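PDB 2BYO: putative phthiocerol dimycocerosate transporter LppX from Mycobacterium tuberculosis, which might carry phthiocerol dimycocerosates from the cell membrane to the outer membrane, and folds into a half-barrel whose hydrophobic cavity could hold one such lipid. Local coordinates for residues Ala26-Ser31 with Val171-Asp176; Gly49-Leu54 with Ile186-Gly191; Gln132-Glu137 with Lys146-Ile151. One frame throughout, in Å; residues are numbered along the deposited sequence.

Contact 1 (Ala26-Ser31 with Val171-Asp176)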
ATOM      1  N   ALA A  26      -2.320 -15.726  11.043  1.00 31.05           N
ATOM      2  CA  ALA A  26      -2.353 -16.691   9.962  1.00 31.06           C
ATOM      3  C   ALA A  26      -3.191 -16.158   8.807  1.00 30.42           C
ATOM      4  O   ALA A  26      -2.802 -16.285   7.647  1.00 30.81           O
ATOM      5  CB  ALA A  26      -2.903 -18.017  10.454  1.00 31.33           C
ATOM      6  N   GLU A  27      -4.341 -15.566   9.130  1.00 29.42           N
ATOM      7  CA  GLU A  27      -5.229 -15.012   8.119  1.00 27.85           C
ATOM      8  C   GLU A  27      -4.576 -13.844   7.394  1.00 28.07           C
ATOM      9  O   GLU A  27      -4.720 -13.719   6.181  1.00 25.85           O
ATOM     10  CB  GLU A  27      -6.562 -14.588   8.739  1.00 27.69           C
ATOM     11  CG  GLU A  27      -7.612 -14.073   7.749  1.00 27.25           C
ATOM     12  CD  GLU A  27      -8.108 -15.140   6.780  1.00 28.31           C
ATOM     13  OE1 GLU A  27      -9.004 -14.830   5.967  1.00 30.98           O
ATOM     14  OE2 GLU A  27      -7.621 -16.285   6.821  1.00 26.82           O
ATOM     15  N   ILE A  28      -3.852 -12.991   8.120  1.00 28.72           N
ATOM     16  CA  ILE A  28      -3.120 -11.901   7.459  1.00 29.26           C
ATOM     17  C   ILE A  28      -2.013 -12.458   6.545  1.00 29.78           C
ATOM     18  O   ILE A  28      -1.809 -11.959   5.435  1.00 29.71           O
ATOM     19  CB  ILE A  28      -2.503 -10.910   8.463  1.00 29.94           C
ATOM     20  CG1 ILE A  28      -3.602 -10.232   9.291  1.00 28.53           C
ATOM     21  CG2 ILE A  28      -1.671  -9.851   7.720  1.00 29.48           C
ATOM     22  CD1 ILE A  28      -3.079  -9.538  10.519  1.00 30.13           C
ATOM     23  N   ARG A  29      -1.299 -13.481   7.000  1.00 31.44           N
ATOM     24  CA  ARG A  29      -0.281 -14.108   6.149  1.00 34.98           C
ATOM     25  C   ARG A  29      -0.873 -14.698   4.870  1.00 33.42           C
ATOM     26  O   ARG A  29      -0.250 -14.628   3.815  1.00 34.16           O
ATOM     27  CB  ARG A  29       0.501 -15.176   6.890  1.00 37.33           C
ATOM     28  CG  ARG A  29       1.635 -14.627   7.693  1.00 42.72           C
ATOM     29  CD  ARG A  29       2.330 -15.739   8.451  1.00 46.12           C
ATOM     30  NE  ARG A  29       3.647 -15.332   8.944  1.00 52.83           N
ATOM     31  CZ  ARG A  29       3.986 -15.186  10.230  1.00 56.78           C
ATOM     32  NH1 ARG A  29       5.230 -14.815  10.533  1.00 59.56           N
ATOM     33  NH2 ARG A  29       3.116 -15.415  11.219  1.00 56.82           N
ATOM     34  N   GLN A  30      -2.072 -15.264   4.958  1.00 32.61           N
ATOM     35  CA  GLN A  30      -2.783 -15.707   3.760  1.00 32.42           C
ATOM     36  C   GLN A  30      -2.986 -14.564   2.748  1.00 31.30           C
ATOM     37  O   GLN A  30      -2.814 -14.781   1.548  1.00 29.74           O
ATOM     38  CB  GLN A  30      -4.128 -16.333   4.115  1.00 31.73           C
ATOM     39  CG  GLN A  30      -4.039 -17.672   4.829  1.00 33.95           C
ATOM     40  CD  GLN A  30      -3.890 -18.874   3.889  1.00 37.46           C
ATOM     41  OE1 GLN A  30      -4.001 -18.752   2.672  1.00 38.19           O
ATOM     42  NE2 GLN A  30      -3.651 -20.042   4.467  1.00 39.78           N
ATOM     43  N   SER A  31      -3.354 -13.361   3.212  1.00 30.54           N
ATOM     44  CA  SER A  31      -3.557 -12.238   2.278  1.00 30.70           C
ATOM     45  C   SER A  31      -2.249 -11.710   1.728  1.00 30.89           C
ATOM     46  O   SER A  31      -2.196 -11.299   0.575  1.00 31.47           O
ATOM     47  CB  SER A  31      -4.370 -11.075   2.879  1.00 30.52           C
ATOM     48  OG  SER A  31      -3.628 -10.361   3.850  1.00 35.41           O
ATOM     49  N   VAL A 171      -6.443  -4.069   8.185  1.00 26.46           N
ATOM     50  CA  VAL A 171      -6.474  -4.768   6.902  1.00 26.39           C
ATOM     51  C   VAL A 171      -7.863  -5.351   6.691  1.00 25.35           C
ATOM     52  O   VAL A 171      -8.537  -5.725   7.658  1.00 24.38           O
ATOM     53  CB  VAL A 171      -5.418  -5.909   6.795  1.00 26.44           C
ATOM     54  CG1 VAL A 171      -3.998  -5.344   6.913  1.00 29.48           C
ATOM     55  CG2 VAL A 171      -5.654  -7.007   7.828  1.00 28.63           C
ATOM     56  N   TRP A 172      -8.271  -5.422   5.428  1.00 24.81           N
ATOM     57  CA  TRP A 172      -9.539  -6.013   5.033  1.00 24.52           C
ATOM     58  C   TRP A 172      -9.256  -7.123   4.038  1.00 25.23           C
ATOM     59  O   TRP A 172      -8.724  -6.870   2.945  1.00 23.84           O
ATOM     60  CB  TRP A 172     -10.422  -4.961   4.384  1.00 25.32           C
ATOM     61  CG  TRP A 172     -11.004  -3.933   5.321  1.00 24.78           C
ATOM     62  CD1 TRP A 172     -12.238  -3.971   5.898  1.00 26.47           C
ATOM     63  CD2 TRP A 172     -10.400  -2.700   5.748  1.00 27.31           C
ATOM     64  NE1 TRP A 172     -12.438  -2.854   6.669  1.00 27.02           N
ATOM     65  CE2 TRP A 172     -11.328  -2.057   6.600  1.00 27.95           C
ATOM     66  CE3 TRP A 172      -9.163  -2.082   5.511  1.00 25.86           C
ATOM     67  CZ2 TRP A 172     -11.064  -0.819   7.201  1.00 29.11           C
ATOM     68  CZ3 TRP A 172      -8.902  -0.856   6.110  1.00 27.18           C
ATOM     69  CH2 TRP A 172      -9.847  -0.243   6.952  1.00 27.70           C
ATOM     70  N   ILE A 173      -9.612  -8.348   4.419  1.00 25.82           N
ATOM     71  CA  ILE A 173      -9.207  -9.544   3.700  1.00 26.05           C
ATOM     72  C   ILE A 173     -10.431 -10.233   3.146  1.00 27.00           C
ATOM     73  O   ILE A 173     -11.334 -10.594   3.897  1.00 26.72           O
ATOM     74  CB  ILE A 173      -8.428 -10.524   4.620  1.00 26.44           C
ATOM     75  CG1 ILE A 173      -7.151  -9.852   5.142  1.00 26.04           C
ATOM     76  CG2 ILE A 173      -8.070 -11.814   3.871  1.00 27.19           C
ATOM     77  CD1 ILE A 173      -6.556 -10.543   6.335  1.00 27.99           C
ATOM     78  N   ALA A 174     -10.442 -10.434   1.828  1.00 27.74           N
ATOM     79  CA  ALA A 174     -11.590 -11.018   1.137  1.00 28.16           C
ATOM     80  C   ALA A 174     -11.972 -12.351   1.766  1.00 29.63           C
ATOM     81  O   ALA A 174     -11.097 -13.128   2.183  1.00 30.40           O
ATOM     82  CB  ALA A 174     -11.280 -11.208  -0.339  1.00 28.19           C
ATOM     83  N   GLN A 175     -13.278 -12.607   1.831  1.00 30.51           N
ATOM     84  CA  GLN A 175     -13.802 -13.879   2.340  1.00 31.36           C
ATOM     85  C   GLN A 175     -14.239 -14.817   1.217  1.00 32.33           C
ATOM     86  O   GLN A 175     -14.897 -15.810   1.467  1.00 34.43           O
ATOM     87  CB  GLN A 175     -14.978 -13.618   3.276  1.00 31.53           C
ATOM     88  CG  GLN A 175     -14.606 -12.797   4.503  1.00 30.63           C
ATOM     89  CD  GLN A 175     -15.818 -12.295   5.258  1.00 32.44           C
ATOM     90  OE1 GLN A 175     -16.945 -12.356   4.759  1.00 31.51           O
ATOM     91  NE2 GLN A 175     -15.592 -11.781   6.468  1.00 29.32           N
ATOM     92  N   ASP A 176     -13.854 -14.513  -0.019  1.00 33.19           N
ATOM     93  CA  ASP A 176     -14.365 -15.242  -1.187  1.00 33.12           C
ATOM     94  C   ASP A 176     -13.513 -16.437  -1.628  1.00 32.76           C
ATOM     95  O   ASP A 176     -13.774 -17.032  -2.680  1.00 31.98           O
ATOM     96  CB  ASP A 176     -14.602 -14.267  -2.363  1.00 34.03           C
ATOM     97  CG  ASP A 176     -13.372 -13.431  -2.719  1.00 33.29           C
ATOM     98  OD1 ASP A 176     -12.233 -13.759  -2.321  1.00 33.18           O
ATOM     99  OD2 ASP A 176     -13.561 -12.413  -3.410  1.00 35.43           O
TER
HETATM  100  O   HOH W   1     -11.029 -13.430   5.410  1.00 30.07           O
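I173 provides much of the strand's side of this contact, its side chain pushing against one turn of helix 26-31 between E27, I28 and S31. I173 CD1 fits close to the helix backbone: it lies 3.7 Å from the carbonyl O of E27 and 3.9 Å from CA of I28. I173 CG1 packs alongside the serine, 3.8 Å from S31 CB. The buried serine hydroxyl bonds inside the helix: with chi1 at 71° S31 OG reaches back to I28 O at 2.9 Å, while its flank rests on I173. Deeper in, I28 CG1 meets V171 CG2 at 4.1 Å, the two side chains crossing at about a right angle. The opposite end is looser and partly open to solvent. There E27, bent at chi2 (66°), slides past I173, leaving OE1 3.8 Å from I173 CG2, and a water lies between that carboxylate and I173 O. The axes of segments 26-31 and 171-174 approach to 9.0 Å at 72°. V171 and I28 both touch the bound docosahexaenoic acid, which places the contact at the wall of the lipid cavity. L181 from strand 181-187 touches both S31 and V171, L131 of strand 129-139 and the loop residue L125 pack on I28, and W172 points away from the helix, its side chain packing on residues of strands 142-151 and 181-187.

Contact 2 (Gly49-Leu54 with Ile186-Gly191)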
ATOM      1  N   GLY A  49      -5.607  14.073   6.120  1.00 50.71           N
ATOM      2  CA  GLY A  49      -4.712  14.880   6.925  1.00 52.79           C
ATOM      3  C   GLY A  49      -3.474  15.232   6.138  1.00 53.29           C
ATOM      4  O   GLY A  49      -3.557  15.550   4.958  1.00 52.51           O
ATOM      5  N   LYS A  50      -2.321  15.161   6.792  1.00 55.18           N
ATOM      6  CA  LYS A  50      -1.067  15.535   6.165  1.00 56.19           C
ATOM      7  C   LYS A  50      -0.102  14.361   6.174  1.00 55.05           C
ATOM      8  O   LYS A  50       0.297  13.869   7.235  1.00 56.59           O
ATOM      9  CB  LYS A  50      -0.481  16.758   6.863  1.00 60.57           C
ATOM     10  CG  LYS A  50      -1.284  18.007   6.553  1.00 62.79           C
ATOM     11  CD  LYS A  50      -0.704  19.251   7.185  1.00 66.93           C
ATOM     12  CE  LYS A  50      -1.341  20.507   6.584  1.00 69.72           C
ATOM     13  NZ  LYS A  50      -1.151  20.569   5.091  1.00 67.74           N
ATOM     14  N   VAL A  51       0.217  13.893   4.970  1.00 52.60           N
ATOM     15  CA  VAL A  51       1.147  12.804   4.755  1.00 51.54           C
ATOM     16  C   VAL A  51       2.260  13.320   3.848  1.00 51.95           C
ATOM     17  O   VAL A  51       2.016  13.657   2.689  1.00 49.94           O
ATOM     18  CB  VAL A  51       0.435  11.608   4.096  1.00 48.79           C
ATOM     19  CG1 VAL A  51       1.441  10.542   3.663  1.00 47.63           C
ATOM     20  CG2 VAL A  51      -0.613  11.027   5.053  1.00 48.33           C
ATOM     21  N   ASP A  52       3.474  13.384   4.388  1.00 54.37           N
ATOM     22  CA  ASP A  52       4.639  13.914   3.674  1.00 55.83           C
ATOM     23  C   ASP A  52       5.612  12.807   3.255  1.00 54.84           C
ATOM     24  O   ASP A  52       6.661  13.090   2.680  1.00 56.83           O
ATOM     25  CB  ASP A  52       5.378  14.916   4.573  1.00 59.88           C
ATOM     26  CG  ASP A  52       4.585  16.192   4.822  1.00 62.91           C
ATOM     27  OD1 ASP A  52       3.976  16.727   3.867  1.00 64.11           O
ATOM     28  OD2 ASP A  52       4.599  16.694   5.971  1.00 67.65           O
ATOM     29  N   SER A  53       5.263  11.555   3.534  1.00 52.63           N
ATOM     30  CA  SER A  53       6.188  10.435   3.380  1.00 52.21           C
ATOM     31  C   SER A  53       6.050   9.667   2.065  1.00 49.84           C
ATOM     32  O   SER A  53       6.728   8.660   1.869  1.00 50.52           O
ATOM     33  CB  SER A  53       6.016   9.466   4.551  1.00 52.62           C
ATOM     34  OG  SER A  53       4.706   8.929   4.586  1.00 50.64           O
ATOM     35  N   LEU A  54       5.181  10.122   1.167  1.00 47.26           N
ATOM     36  CA  LEU A  54       5.046   9.478  -0.139  1.00 44.90           C
ATOM     37  C   LEU A  54       5.598  10.361  -1.252  1.00 43.91           C
ATOM     38  O   LEU A  54       5.037  10.418  -2.343  1.00 41.59           O
ATOM     39  CB  LEU A  54       3.582   9.121  -0.412  1.00 43.51           C
ATOM     40  CG  LEU A  54       2.878   8.253   0.629  1.00 42.83           C
ATOM     41  CD1 LEU A  54       1.448   8.024   0.189  1.00 41.60           C
ATOM     42  CD2 LEU A  54       3.605   6.929   0.830  1.00 43.00           C
ATOM     43  N   ILE A 186      -3.267   2.736   7.578  1.00 30.87           N
ATOM     44  CA  ILE A 186      -2.497   3.051   8.758  1.00 33.55           C
ATOM     45  C   ILE A 186      -2.831   4.480   9.163  1.00 35.27           C
ATOM     46  O   ILE A 186      -2.963   5.371   8.317  1.00 35.88           O
ATOM     47  CB  ILE A 186      -0.977   2.832   8.536  1.00 33.92           C
ATOM     48  CG1 ILE A 186      -0.204   3.038   9.842  1.00 36.54           C
ATOM     49  CG2 ILE A 186      -0.429   3.729   7.428  1.00 35.22           C
ATOM     50  CD1 ILE A 186       1.237   2.578   9.768  1.00 38.75           C
ATOM     51  N   ASP A 187      -3.001   4.668  10.463  1.00 37.37           N
ATOM     52  CA  ASP A 187      -3.298   5.967  11.037  1.00 39.22           C
ATOM     53  C   ASP A 187      -1.993   6.435  11.621  1.00 41.84           C
ATOM     54  O   ASP A 187      -1.546   5.924  12.644  1.00 41.75           O
ATOM     55  CB  ASP A 187      -4.378   5.832  12.107  1.00 40.67           C
ATOM     56  CG  ASP A 187      -4.516   7.068  12.980  1.00 43.40           C
ATOM     57  OD1 ASP A 187      -4.214   8.208  12.537  1.00 50.03           O
ATOM     58  OD2 ASP A 187      -4.955   6.882  14.133  1.00 51.99           O
ATOM     59  N   LEU A 188      -1.368   7.372  10.921  1.00 43.27           N
ATOM     60  CA  LEU A 188      -0.145   7.980  11.356  1.00 48.18           C
ATOM     61  C   LEU A 188      -0.582   9.140  12.262  1.00 50.13           C
ATOM     62  O   LEU A 188      -1.763   9.473  12.327  1.00 50.06           O
ATOM     63  CB  LEU A 188       0.662   8.462  10.145  1.00 48.53           C
ATOM     64  CG  LEU A 188       0.863   7.417   9.030  1.00 47.71           C
ATOM     65  CD1 LEU A 188       1.272   8.082   7.713  1.00 48.65           C
ATOM     66  CD2 LEU A 188       1.891   6.372   9.443  1.00 48.33           C
ATOM     67  N   GLY A 189       0.340   9.744  12.980  1.00 53.66           N
ATOM     68  CA  GLY A 189      -0.047  10.842  13.879  1.00 56.74           C
ATOM     69  C   GLY A 189      -0.761  11.964  13.131  1.00 58.19           C
ATOM     70  O   GLY A 189      -1.887  12.341  13.473  1.00 59.24           O
ATOM     71  N   SER A 190      -0.109  12.453  12.078  1.00 58.32           N
ATOM     72  CA  SER A 190      -0.559  13.616  11.323  1.00 59.11           C
ATOM     73  C   SER A 190      -1.630  13.309  10.274  1.00 55.93           C
ATOM     74  O   SER A 190      -2.324  14.213   9.804  1.00 56.86           O
ATOM     75  CB  SER A 190       0.646  14.230  10.605  1.00 62.20           C
ATOM     76  OG  SER A 190       1.251  13.253   9.757  1.00 63.52           O
ATOM     77  N   GLY A 191      -1.739  12.050   9.874  1.00 52.76           N
ATOM     78  CA  GLY A 191      -2.663  11.677   8.807  1.00 49.18           C
ATOM     79  C   GLY A 191      -2.798  10.182   8.675  1.00 45.92           C
ATOM     80  O   GLY A 191      -2.405   9.434   9.563  1.00 45.98           O
TER
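K50 and S190 meet through two hydrogen bonds in the U-shaped half-barrel, where strand 40-49 ends and its antiparallel neighbour 191-198 begins. The pairing starts at G49 and G191, a non-hydrogen-bonded antiparallel pair with the CA atoms 4.2 Å apart. Just beyond it, K50 N donates to S190 O at 3.2 Å; the N-H is almost straight on target (178°), yet it arrives above the carbonyl plane, 47° out of it. In return S190 OG donates to K50 O at 2.8 Å, nearly along the C=O axis. Thus both the amide and the carbonyl of K50 are satisfied by one residue, one through its backbone and one through its side chain. The serine can do this because chi1 of 58° sets OG between its own N and carbonyl carbon. G189 and S190 are the central residues of a type I turn joining strands 181-187 and 191-198, across which L188 N makes a weak bond to G191 O. Other polar groups bond to residues outside the two segments: S53 OG bonds to L159 O, S53 O receives R113 NH2, and D187 O receives R167 NE. Beside the polar bonds is a slight apolar contact, where V51 CG2 stands 4.3 Å from G191 C and 4.4 Å from L188 CD1.

Contact 3 (Gln132-Glu137 with Lys146-Ile151)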
ATOM      1  N   GLN A 132      -7.069  -7.620  16.371  1.00 34.05           N
ATOM      2  CA  GLN A 132      -8.486  -7.737  16.735  1.00 34.89           C
ATOM      3  C   GLN A 132      -9.314  -7.967  15.479  1.00 32.82           C
ATOM      4  O   GLN A 132      -9.189  -7.231  14.493  1.00 29.84           O
ATOM      5  CB  GLN A 132      -8.980  -6.467  17.446  1.00 35.96           C
ATOM      6  CG  GLN A 132      -8.533  -6.312  18.891  1.00 40.67           C
ATOM      7  CD  GLN A 132      -8.907  -4.943  19.479  1.00 42.45           C
ATOM      8  OE1 GLN A 132     -10.000  -4.409  19.225  1.00 44.59           O
ATOM      9  NE2 GLN A 132      -8.001  -4.378  20.273  1.00 46.94           N
ATOM     10  N   ALA A 133     -10.156  -8.993  15.529  1.00 32.16           N
ATOM     11  CA  ALA A 133     -11.067  -9.294  14.452  1.00 33.53           C
ATOM     12  C   ALA A 133     -12.331  -8.459  14.645  1.00 33.41           C
ATOM     13  O   ALA A 133     -13.118  -8.725  15.549  1.00 33.15           O
ATOM     14  CB  ALA A 133     -11.393 -10.785  14.451  1.00 34.13           C
ATOM     15  N   GLN A 134     -12.528  -7.463  13.785  1.00 34.10           N
ATOM     16  CA  GLN A 134     -13.622  -6.505  13.964  1.00 35.95           C
ATOM     17  C   GLN A 134     -14.889  -6.911  13.231  1.00 37.22           C
ATOM     18  O   GLN A 134     -15.886  -6.197  13.271  1.00 41.74           O
ATOM     19  CB  GLN A 134     -13.202  -5.119  13.492  1.00 35.88           C
ATOM     20  CG  GLN A 134     -11.943  -4.568  14.128  1.00 37.22           C
ATOM     21  CD  GLN A 134     -12.120  -4.137  15.565  1.00 41.52           C
ATOM     22  OE1 GLN A 134     -11.178  -3.645  16.200  1.00 43.47           O
ATOM     23  NE2 GLN A 134     -13.325  -4.306  16.090  1.00 43.31           N
ATOM     24  N   GLY A 135     -14.865  -8.055  12.572  1.00 35.48           N
ATOM     25  CA  GLY A 135     -16.034  -8.528  11.857  1.00 35.81           C
ATOM     26  C   GLY A 135     -15.958  -8.264  10.370  1.00 33.88           C
ATOM     27  O   GLY A 135     -14.878  -8.025   9.816  1.00 31.72           O
ATOM     28  N   THR A 136     -17.120  -8.303   9.731  1.00 34.39           N
ATOM     29  CA  THR A 136     -17.224  -8.295   8.283  1.00 34.27           C
ATOM     30  C   THR A 136     -17.651  -6.913   7.800  1.00 35.25           C
ATOM     31  O   THR A 136     -18.530  -6.287   8.383  1.00 35.56           O
ATOM     32  CB  THR A 136     -18.209  -9.367   7.806  1.00 35.59           C
ATOM     33  OG1 THR A 136     -17.698 -10.665   8.137  1.00 34.92           O
ATOM     34  CG2 THR A 136     -18.424  -9.297   6.302  1.00 35.13           C
ATOM     35  N   GLU A 137     -16.979  -6.439   6.755  1.00 35.35           N
ATOM     36  CA  GLU A 137     -17.298  -5.188   6.082  1.00 36.04           C
ATOM     37  C   GLU A 137     -17.218  -5.398   4.560  1.00 35.31           C
ATOM     38  O   GLU A 137     -16.313  -6.087   4.064  1.00 33.05           O
ATOM     39  CB  GLU A 137     -16.313  -4.103   6.518  1.00 37.03           C
ATOM     40  CG  GLU A 137     -16.581  -2.721   5.924  1.00 38.29           C
ATOM     41  CD  GLU A 137     -15.593  -1.669   6.405  1.00 39.21           C
ATOM     42  OE1 GLU A 137     -15.178  -1.730   7.582  1.00 38.65           O
ATOM     43  OE2 GLU A 137     -15.239  -0.772   5.601  1.00 45.46           O
ATOM     44  N   LYS A 146     -12.341  -7.626   8.597  1.00 26.99           N
ATOM     45  CA  LYS A 146     -11.630  -6.455   9.072  1.00 27.58           C
ATOM     46  C   LYS A 146     -10.833  -6.854  10.302  1.00 27.73           C
ATOM     47  O   LYS A 146     -11.393  -7.377  11.255  1.00 28.02           O
ATOM     48  CB  LYS A 146     -12.609  -5.334   9.416  1.00 29.05           C
ATOM     49  CG  LYS A 146     -11.948  -4.040   9.848  1.00 29.00           C
ATOM     50  CD  LYS A 146     -12.983  -3.044  10.356  1.00 31.97           C
ATOM     51  CE  LYS A 146     -12.337  -1.711  10.750  1.00 34.03           C
ATOM     52  NZ  LYS A 146     -13.337  -0.758  11.305  1.00 34.47           N
ATOM     53  N   ILE A 147      -9.524  -6.640  10.255  1.00 26.30           N
ATOM     54  CA  ILE A 147      -8.646  -6.954  11.367  1.00 26.84           C
ATOM     55  C   ILE A 147      -7.786  -5.740  11.641  1.00 26.75           C
ATOM     56  O   ILE A 147      -7.108  -5.241  10.747  1.00 24.84           O
ATOM     57  CB  ILE A 147      -7.734  -8.173  11.084  1.00 27.58           C
ATOM     58  CG1 ILE A 147      -8.577  -9.398  10.745  1.00 27.91           C
ATOM     59  CG2 ILE A 147      -6.840  -8.482  12.313  1.00 28.79           C
ATOM     60  CD1 ILE A 147      -7.775 -10.612  10.356  1.00 28.82           C
ATOM     61  N   THR A 148      -7.835  -5.267  12.881  1.00 26.95           N
ATOM     62  CA  THR A 148      -7.024  -4.151  13.324  1.00 28.87           C
ATOM     63  C   THR A 148      -5.839  -4.676  14.100  1.00 29.47           C
ATOM     64  O   THR A 148      -5.860  -5.784  14.614  1.00 30.04           O
ATOM     65  CB  THR A 148      -7.820  -3.203  14.240  1.00 30.25           C
ATOM     66  OG1 THR A 148      -8.373  -3.950  15.332  1.00 31.67           O
ATOM     67  CG2 THR A 148      -8.944  -2.537  13.476  1.00 31.83           C
ATOM     68  N   GLY A 149      -4.816  -3.852  14.218  1.00 31.28           N
ATOM     69  CA  GLY A 149      -3.597  -4.243  14.919  1.00 33.30           C
ATOM     70  C   GLY A 149      -2.728  -3.027  15.111  1.00 34.91           C
ATOM     71  O   GLY A 149      -3.028  -1.964  14.568  1.00 35.47           O
ATOM     72  N   THR A 150      -1.658  -3.184  15.879  1.00 36.60           N
ATOM     73  CA  THR A 150      -0.742  -2.096  16.153  1.00 38.90           C
ATOM     74  C   THR A 150       0.633  -2.456  15.577  1.00 40.63           C
ATOM     75  O   THR A 150       1.155  -3.539  15.828  1.00 40.44           O
ATOM     76  CB  THR A 150      -0.709  -1.815  17.659  1.00 40.69           C
ATOM     77  OG1 THR A 150      -1.978  -1.266  18.044  1.00 39.07           O
ATOM     78  CG2 THR A 150       0.410  -0.838  18.037  1.00 43.10           C
ATOM     79  N   ILE A 151       1.183  -1.547  14.775  1.00 40.91           N
ATOM     80  CA  ILE A 151       2.438  -1.774  14.061  1.00 43.06           C
ATOM     81  C   ILE A 151       3.568  -1.044  14.790  1.00 45.38           C
ATOM     82  O   ILE A 151       3.439   0.134  15.101  1.00 45.42           O
ATOM     83  CB  ILE A 151       2.317  -1.300  12.584  1.00 42.47           C
ATOM     84  CG1 ILE A 151       1.204  -2.093  11.882  1.00 39.72           C
ATOM     85  CG2 ILE A 151       3.639  -1.464  11.835  1.00 44.37           C
ATOM     86  CD1 ILE A 151       1.037  -1.782  10.403  1.00 41.05           C
TER
HETATM   87  O   HOH W   2     -12.998  -9.908  11.821  1.00 41.24           O
HETATM   88  O   HOH W   3     -14.247   0.253   9.089  1.00 49.26           O
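K146 O is gripped by two donors: Q134 N at 2.8 Å and a water at 3.0 Å, which in turn accepts from G135 N. The amide of K146 is also used, donating to G135 O at 2.8 Å, nearly straight (173°). Q134 and G135 therefore both stand opposite the single residue K146, which defines a beta bulge, and the positive phi of G135 (100°) goes with glycine there. Farther along, the register is regular. Q132 and T148 form a hydrogen-bonded pair, Q132 N reaching T148 O at 2.8 Å and T148 N returning to Q132 O at 2.9 Å within the carbonyl plane. That same oxygen also takes a CA-H...O contact from I147 CA at 3.2 Å. On the sheet face of K146 and T148, the Q134 side chain lies across T148 at about a right angle, and Q134 CB rests 3.8 Å from K146 CD. K146 is fully extended, with CG anti to its N (chi1 -177°), which lifts NZ off the sheet face, near the carboxylate of E137. The charges stop short of a salt bridge: a water bridges NZ and OE1 instead, while W172 NE1 also donates to OE1 and probably stabilises the carboxylate's charge. I147 points to the other face, the side of the bound docosahexaenoic acid. The whole is a bulged antiparallel hairpin, strands 129-139 and 142-151, forming one edge of the half-barrel sheet.

Contacts 1 and 3 are neighbours, their centres 10 Å apart, because strands 167-174 and 142-151 lie side by side in the sheet. V171 N to I147 O at 2.9 Å is a probable hydrogen bond between them, and W172 NE1 packs 3.4 Å from K146 CG on the face away from the helix. The side chains of V171 and I147 lie about 4 and 5 Å from the bound docosahexaenoic acid, consistent with both contacts bordering the lipid cavity. Contact 2 stands apart, its centre 24 Å from contact 1 and 20 Å from contact 3. It joins the same sheet where strands 40-49, 181-187 and 191-198 meet, the L188 side chain about 8 Å from a bound alpha-linolenic acid.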